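Local coordinates for protein Lic11098 (Leptospira interrogans serogroup Icterohaemorrhagiae serovar copenhageni, PDB 4U08) that is of unknown function but is probably a virulence factor of a pathogenic spirochaete, a leucine-rich repeat solenoid that binds calcium and zinc ions in the crystal, at residues A[53-58]-A[74-79]; A[67-72]-A[90-95]. All coordinates share one frame; numbering follows the deposited sequence.

Interaction 1. Residues A[53-58]-A[74-79]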
loop_
_atom_site.group_PDB
_atom_site.type_symbol
_atom_site.label_atom_id
_atom_site.label_comp_id
_atom_site.label_asym_id
_atom_site.label_seq_id
_atom_site.Cartn_x
_atom_site.Cartn_y
_atom_site.Cartn_z
ATOM N N ASN A 53 -8.175 25.074 -9.703
ATOM C CA ASN A 53 -8.847 26.365 -9.868
ATOM C C ASN A 53 -9.278 26.868 -8.478
ATOM O O ASN A 53 -8.799 26.326 -7.478
ATOM C CB ASN A 53 -10.010 26.279 -10.892
ATOM C CG ASN A 53 -9.563 26.283 -12.340
ATOM O OD1 ASN A 53 -8.891 27.215 -12.814
ATOM N ND2 ASN A 53 -9.934 25.248 -13.080
ATOM N N GLN A 54 -10.137 27.908 -8.391
ATOM C CA GLN A 54 -10.558 28.427 -7.083
ATOM C C GLN A 54 -12.076 28.327 -6.853
ATOM O O GLN A 54 -12.642 29.152 -6.128
ATOM C CB GLN A 54 -10.034 29.857 -6.851
ATOM C CG GLN A 54 -8.526 29.941 -6.637
ATOM C CD GLN A 54 -7.782 30.216 -7.924
ATOM O OE1 GLN A 54 -7.884 31.305 -8.504
ATOM N NE2 GLN A 54 -6.982 29.253 -8.377
ATOM N N LEU A 55 -12.718 27.285 -7.429
ATOM C CA LEU A 55 -14.161 27.047 -7.297
ATOM C C LEU A 55 -14.558 26.728 -5.858
ATOM O O LEU A 55 -13.918 25.899 -5.211
ATOM C CB LEU A 55 -14.648 25.926 -8.240
ATOM C CG LEU A 55 -14.408 26.101 -9.741
ATOM C CD1 LEU A 55 -14.845 24.863 -10.506
ATOM C CD2 LEU A 55 -15.153 27.291 -10.280
ATOM N N ILE A 56 -15.589 27.414 -5.354
ATOM C CA ILE A 56 -16.110 27.210 -4.007
ATOM C C ILE A 56 -17.409 26.407 -4.065
ATOM O O ILE A 56 -17.758 25.734 -3.095
ATOM C CB ILE A 56 -16.243 28.531 -3.195
ATOM C CG1 ILE A 56 -17.136 29.573 -3.915
ATOM C CG2 ILE A 56 -14.859 29.093 -2.824
ATOM C CD1 ILE A 56 -17.721 30.698 -3.003
ATOM N N ALA A 57 -18.100 26.457 -5.220
ATOM C CA ALA A 57 -19.359 25.765 -5.480
ATOM C C ALA A 57 -19.533 25.513 -6.976
ATOM O O ALA A 57 -18.712 25.970 -7.774
ATOM C CB ALA A 57 -20.520 26.599 -4.951
ATOM N N LEU A 58 -20.591 24.778 -7.359
ATOM C CA LEU A 58 -20.912 24.491 -8.758
ATOM C C LEU A 58 -22.335 24.935 -9.075
ATOM O O LEU A 58 -23.213 24.769 -8.220
ATOM C CB LEU A 58 -20.822 22.990 -9.061
ATOM C CG LEU A 58 -19.460 22.303 -9.002
ATOM C CD1 LEU A 58 -19.654 20.802 -9.015
ATOM C CD2 LEU A 58 -18.555 22.739 -10.154
ATOM N N SER A 74 -10.578 18.353 -9.014
ATOM C CA SER A 74 -9.548 18.286 -8.002
ATOM C C SER A 74 -8.867 19.622 -7.792
ATOM O O SER A 74 -8.841 20.457 -8.696
ATOM C CB SER A 74 -8.512 17.222 -8.372
ATOM O OG SER A 74 -9.139 15.965 -8.566
ATOM N N LYS A 75 -8.311 19.817 -6.596
ATOM C CA LYS A 75 -7.540 20.996 -6.219
ATOM C C LYS A 75 -8.309 22.316 -6.454
ATOM O O LYS A 75 -7.868 23.197 -7.190
ATOM C CB LYS A 75 -6.146 20.980 -6.896
ATOM C CG LYS A 75 -5.315 19.741 -6.553
ATOM C CD LYS A 75 -4.001 19.683 -7.322
ATOM C CE LYS A 75 -4.022 18.631 -8.403
ATOM N NZ LYS A 75 -2.789 18.657 -9.235
ATOM N N ASN A 76 -9.482 22.419 -5.836
ATOM C CA ASN A 76 -10.298 23.624 -5.821
ATOM C C ASN A 76 -10.562 23.889 -4.345
ATOM O O ASN A 76 -9.822 23.375 -3.497
ATOM C CB ASN A 76 -11.597 23.434 -6.606
ATOM C CG ASN A 76 -11.419 23.640 -8.065
ATOM O OD1 ASN A 76 -11.426 24.761 -8.545
ATOM N ND2 ASN A 76 -11.216 22.563 -8.792
ATOM N N GLN A 77 -11.605 24.676 -4.029
ATOM C CA GLN A 77 -11.968 24.988 -2.649
ATOM C C GLN A 77 -13.461 24.665 -2.446
ATOM O O GLN A 77 -14.138 25.363 -1.680
ATOM C CB GLN A 77 -11.667 26.474 -2.352
ATOM C CG GLN A 77 -10.187 26.863 -2.390
ATOM C CD GLN A 77 -9.958 28.357 -2.519
ATOM O OE1 GLN A 77 -10.812 29.120 -2.996
ATOM N NE2 GLN A 77 -8.773 28.806 -2.134
ATOM N N LEU A 78 -13.969 23.596 -3.134
ATOM C CA LEU A 78 -15.388 23.218 -3.105
ATOM C C LEU A 78 -15.877 22.940 -1.702
ATOM O O LEU A 78 -15.296 22.114 -1.003
ATOM C CB LEU A 78 -15.718 22.044 -4.031
ATOM C CG LEU A 78 -15.526 22.248 -5.527
ATOM C CD1 LEU A 78 -15.782 20.959 -6.263
ATOM C CD2 LEU A 78 -16.449 23.328 -6.072
HETATM N N MSE A 79 -16.909 23.685 -1.278
HETATM C CA MSE A 79 -17.489 23.589 0.059
HETATM C C MSE A 79 -18.673 22.630 0.089
HETATM O O MSE A 79 -18.982 22.085 1.146
HETATM C CB MSE A 79 -17.901 24.979 0.570
HETATM C CG MSE A 79 -16.784 26.004 0.505
HETATM SE SE MSE A 79 -16.758 27.103 1.939
HETATM C CE MSE A 79 -16.460 25.936 3.243
#

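Interaction 2. Residues A[67-72]-A[90-95]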
loop_
_atom_site.group_PDB
_atom_site.type_symbol
_atom_site.label_atom_id
_atom_site.label_comp_id
_atom_site.label_asym_id
_atom_site.label_seq_id
_atom_site.Cartn_x
_atom_site.Cartn_y
_atom_site.Cartn_z
ATOM N N ASN A 67 -24.357 13.767 -21.208
ATOM C CA ASN A 67 -23.342 12.962 -21.891
ATOM C C ASN A 67 -21.990 12.930 -21.153
ATOM O O ASN A 67 -21.093 12.195 -21.569
ATOM C CB ASN A 67 -23.189 13.390 -23.351
ATOM C CG ASN A 67 -24.333 12.906 -24.210
ATOM O OD1 ASN A 67 -24.592 11.696 -24.324
ATOM N ND2 ASN A 67 -25.070 13.841 -24.797
ATOM N N LEU A 68 -21.852 13.700 -20.043
ATOM C CA LEU A 68 -20.609 13.776 -19.266
ATOM C C LEU A 68 -20.217 12.435 -18.650
ATOM O O LEU A 68 -21.012 11.847 -17.921
ATOM C CB LEU A 68 -20.704 14.870 -18.195
ATOM C CG LEU A 68 -19.377 15.370 -17.592
ATOM C CD1 LEU A 68 -18.552 16.148 -18.609
ATOM C CD2 LEU A 68 -19.637 16.238 -16.379
ATOM N N GLN A 69 -19.001 11.944 -18.984
ATOM C CA GLN A 69 -18.442 10.667 -18.511
ATOM C C GLN A 69 -17.373 10.885 -17.447
ATOM O O GLN A 69 -17.167 10.013 -16.600
ATOM C CB GLN A 69 -17.857 9.874 -19.689
ATOM C CG GLN A 69 -18.916 9.434 -20.715
ATOM C CD GLN A 69 -18.343 8.599 -21.836
ATOM O OE1 GLN A 69 -17.354 8.968 -22.485
ATOM N NE2 GLN A 69 -18.990 7.477 -22.123
ATOM N N GLN A 70 -16.682 12.047 -17.494
ATOM C CA GLN A 70 -15.621 12.367 -16.544
ATOM C C GLN A 70 -15.690 13.807 -16.072
ATOM O O GLN A 70 -15.704 14.740 -16.889
ATOM C CB GLN A 70 -14.219 12.084 -17.138
ATOM C CG GLN A 70 -13.952 10.614 -17.452
ATOM C CD GLN A 70 -12.497 10.336 -17.747
ATOM O OE1 GLN A 70 -11.578 10.970 -17.209
ATOM N NE2 GLN A 70 -12.254 9.332 -18.552
ATOM N N LEU A 71 -15.701 13.983 -14.741
ATOM C CA LEU A 71 -15.716 15.289 -14.128
ATOM C C LEU A 71 -14.513 15.412 -13.198
ATOM O O LEU A 71 -14.462 14.752 -12.157
ATOM C CB LEU A 71 -17.064 15.539 -13.401
ATOM C CG LEU A 71 -17.232 16.878 -12.681
ATOM C CD1 LEU A 71 -17.041 18.060 -13.633
ATOM C CD2 LEU A 71 -18.597 16.958 -12.020
ATOM N N HIS A 72 -13.525 16.227 -13.609
ATOM C CA HIS A 72 -12.284 16.468 -12.865
ATOM C C HIS A 72 -12.431 17.799 -12.126
ATOM O O HIS A 72 -12.514 18.858 -12.750
ATOM C CB HIS A 72 -11.063 16.460 -13.818
ATOM C CG HIS A 72 -10.869 15.156 -14.531
ATOM N ND1 HIS A 72 -9.862 14.279 -14.167
ATOM C CD2 HIS A 72 -11.577 14.606 -15.547
ATOM C CE1 HIS A 72 -9.990 13.232 -14.970
ATOM N NE2 HIS A 72 -11.006 13.383 -15.816
ATOM N N ASN A 90 -24.489 9.497 -17.050
ATOM C CA ASN A 90 -23.404 8.825 -17.791
ATOM C C ASN A 90 -22.037 8.945 -17.095
ATOM O O ASN A 90 -21.058 8.350 -17.557
ATOM C CB ASN A 90 -23.341 9.286 -19.255
ATOM C CG ASN A 90 -24.366 8.592 -20.129
ATOM O OD1 ASN A 90 -24.523 7.364 -20.107
ATOM N ND2 ASN A 90 -25.099 9.357 -20.916
ATOM N N LEU A 91 -21.973 9.691 -15.980
ATOM C CA LEU A 91 -20.743 9.888 -15.222
ATOM C C LEU A 91 -20.135 8.557 -14.743
ATOM O O LEU A 91 -20.806 7.759 -14.080
ATOM C CB LEU A 91 -20.960 10.845 -14.051
ATOM C CG LEU A 91 -19.708 11.572 -13.522
ATOM C CD1 LEU A 91 -19.134 12.555 -14.548
ATOM C CD2 LEU A 91 -20.019 12.305 -12.255
ATOM N N GLN A 92 -18.884 8.308 -15.155
ATOM C CA GLN A 92 -18.130 7.111 -14.771
ATOM C C GLN A 92 -17.002 7.451 -13.817
ATOM O O GLN A 92 -16.578 6.600 -13.040
ATOM C CB GLN A 92 -17.574 6.413 -16.013
ATOM C CG GLN A 92 -18.655 5.707 -16.828
ATOM C CD GLN A 92 -18.180 5.228 -18.183
ATOM O OE1 GLN A 92 -17.315 5.838 -18.839
ATOM N NE2 GLN A 92 -18.779 4.140 -18.651
ATOM N N LYS A 93 -16.497 8.679 -13.875
ATOM C CA LYS A 93 -15.386 9.090 -13.041
ATOM C C LYS A 93 -15.683 10.437 -12.406
ATOM O O LYS A 93 -16.009 11.391 -13.110
ATOM C CB LYS A 93 -14.101 9.152 -13.900
ATOM C CG LYS A 93 -12.803 8.891 -13.157
ATOM C CD LYS A 93 -11.553 9.153 -14.031
ATOM C CE LYS A 93 -11.286 8.121 -15.108
ATOM N NZ LYS A 93 -10.892 6.795 -14.558
ATOM N N LEU A 94 -15.570 10.519 -11.077
ATOM C CA LEU A 94 -15.775 11.772 -10.366
ATOM C C LEU A 94 -14.567 12.012 -9.488
ATOM O O LEU A 94 -14.346 11.267 -8.530
ATOM C CB LEU A 94 -17.121 11.766 -9.588
ATOM C CG LEU A 94 -17.443 12.981 -8.704
ATOM C CD1 LEU A 94 -17.446 14.286 -9.491
ATOM C CD2 LEU A 94 -18.778 12.779 -7.950
ATOM N N LYS A 95 -13.762 13.026 -9.839
ATOM C CA LYS A 95 -12.526 13.350 -9.122
ATOM C C LYS A 95 -12.643 14.644 -8.325
ATOM O O LYS A 95 -12.729 15.727 -8.896
ATOM C CB LYS A 95 -11.301 13.346 -10.068
ATOM C CG LYS A 95 -11.049 11.965 -10.678
ATOM C CD LYS A 95 -9.826 11.916 -11.582
ATOM C CE LYS A 95 -8.652 11.235 -10.921
ATOM N NZ LYS A 95 -7.558 10.948 -11.889
HETATM O O HOH W 1 -26.128 9.453 -24.003
HETATM O O HOH W 2 -23.760 12.194 -17.416
#

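Interaction 1. Residues A[53-58]-A[74-79]
Asn76 reaches across to the backbone of Leu55, and its amide oxygen makes the tight part of this contact. Leu55 N donates to Asn76 OD1 at 3.0 Å with an N-H...O angle of 156°, tilted slightly from the carbonyl plane. With CG anti to its own carbonyl carbon (chi1 -83°), the Asn76 amide is set alongside the Leu55 side chain, both pointing the same way into the protein. Its other end is also engaged, since Asn76 ND2 donates to Leu50 O, which fixes the rotation of the buried amide. Asn53 repeats the role one coil earlier: its OD1 accepts from Ser30 N and Leu32 N, while its ND2 donates to Leu27 O and Leu50 O. Backbone bonds continue the grip, from Gln77 N to Leu55 O at 2.9 Å and from selenomethionine Met79 N to Ile56 O, the straightest of the set at 170°; at the Asn53 end, Asn53 N gives only a weak bond to Lys75 O. Beneath them, Leu78 CD2 packs against Leu55 CB at 3.8 Å and lies farther, 4.3 Å, from Leu58 CG. The outer side is looser: Ile56 CG2 stands 4.1 Å from Gln77 OE1, the two exposed side chains crossing at a slant. Equivalent inward residues, stacked in register on successive turns, form the asparagine and leucine stacks characteristic of a leucine-rich repeat solenoid.

Interaction 2. Residues A[67-72]-A[90-95]
Gln70 lies alongside Lys93, with Gln70 OE1 3.6 Å from Lys93 CE, and His72 runs beside Lys95, whose CD is 3.5 Å from His72 ND1 and oblique to the ring. These four side chains share one face of the parallel pair 70-72 and 93-95, whose short axes differ by 5°. Within that row His72 NE2 donates to Gln70 OE1 at 2.8 Å, in the amide plane on a lone pair and only 10° out of the imidazole plane, so both flat groups are held in rotation. Lys93, its CG anti to the backbone N (chi1 -151°), carries NZ onward to a salt bridge with Glu116. On the other face, Leu71 CD2 meets Leu94 CD1 at 3.9 Å, and Leu91 CD1 tucks under Leu71 CB at 3.8 Å. The backbone sets this register: Lys95 N reaches Leu71 O in a nearly straight bond, and Gln69 O accepts from both Gln92 N and Lys93 N where the strand begins. Farther out, the nearly parallel amides of Asn67 and Asn90 are joined by a water that donates to Asn67 OD1 and weakly accepts from Asn90 ND2; Asn90 ND2 also donates to Gln66 O, and Asn67 ND2 likewise to Gln43 O. The NE2 donation implies that this nitrogen carries a proton, while Lys95 NZ, 4.6 Å from His72 ND1, would probably disfavour a second one on the ring.

From the N terminus, the chain passes 53-58, then 67-72, then 74-79 and finally 90-95, so the segments alternate and the two contacts cross. Interaction 1 closes the first loop by bringing 74-79 back against 53-58 after 15 intervening residues, a span that includes strand 70-72. Segment 67-72, which ends in that strand, opens the second loop, closed by interaction 2 at 90-95 after 17 residues. Interaction 1 thus joins the loops that follow strands 47-49 and 70-72, whereas interaction 2 pairs strand 70-72 with 93-95. Their centres lie 16 Å apart, and they touch where Ser74 OG packs 3.6 Å from Lys95 O. Together the two interactions tie consecutive coils of the solenoid.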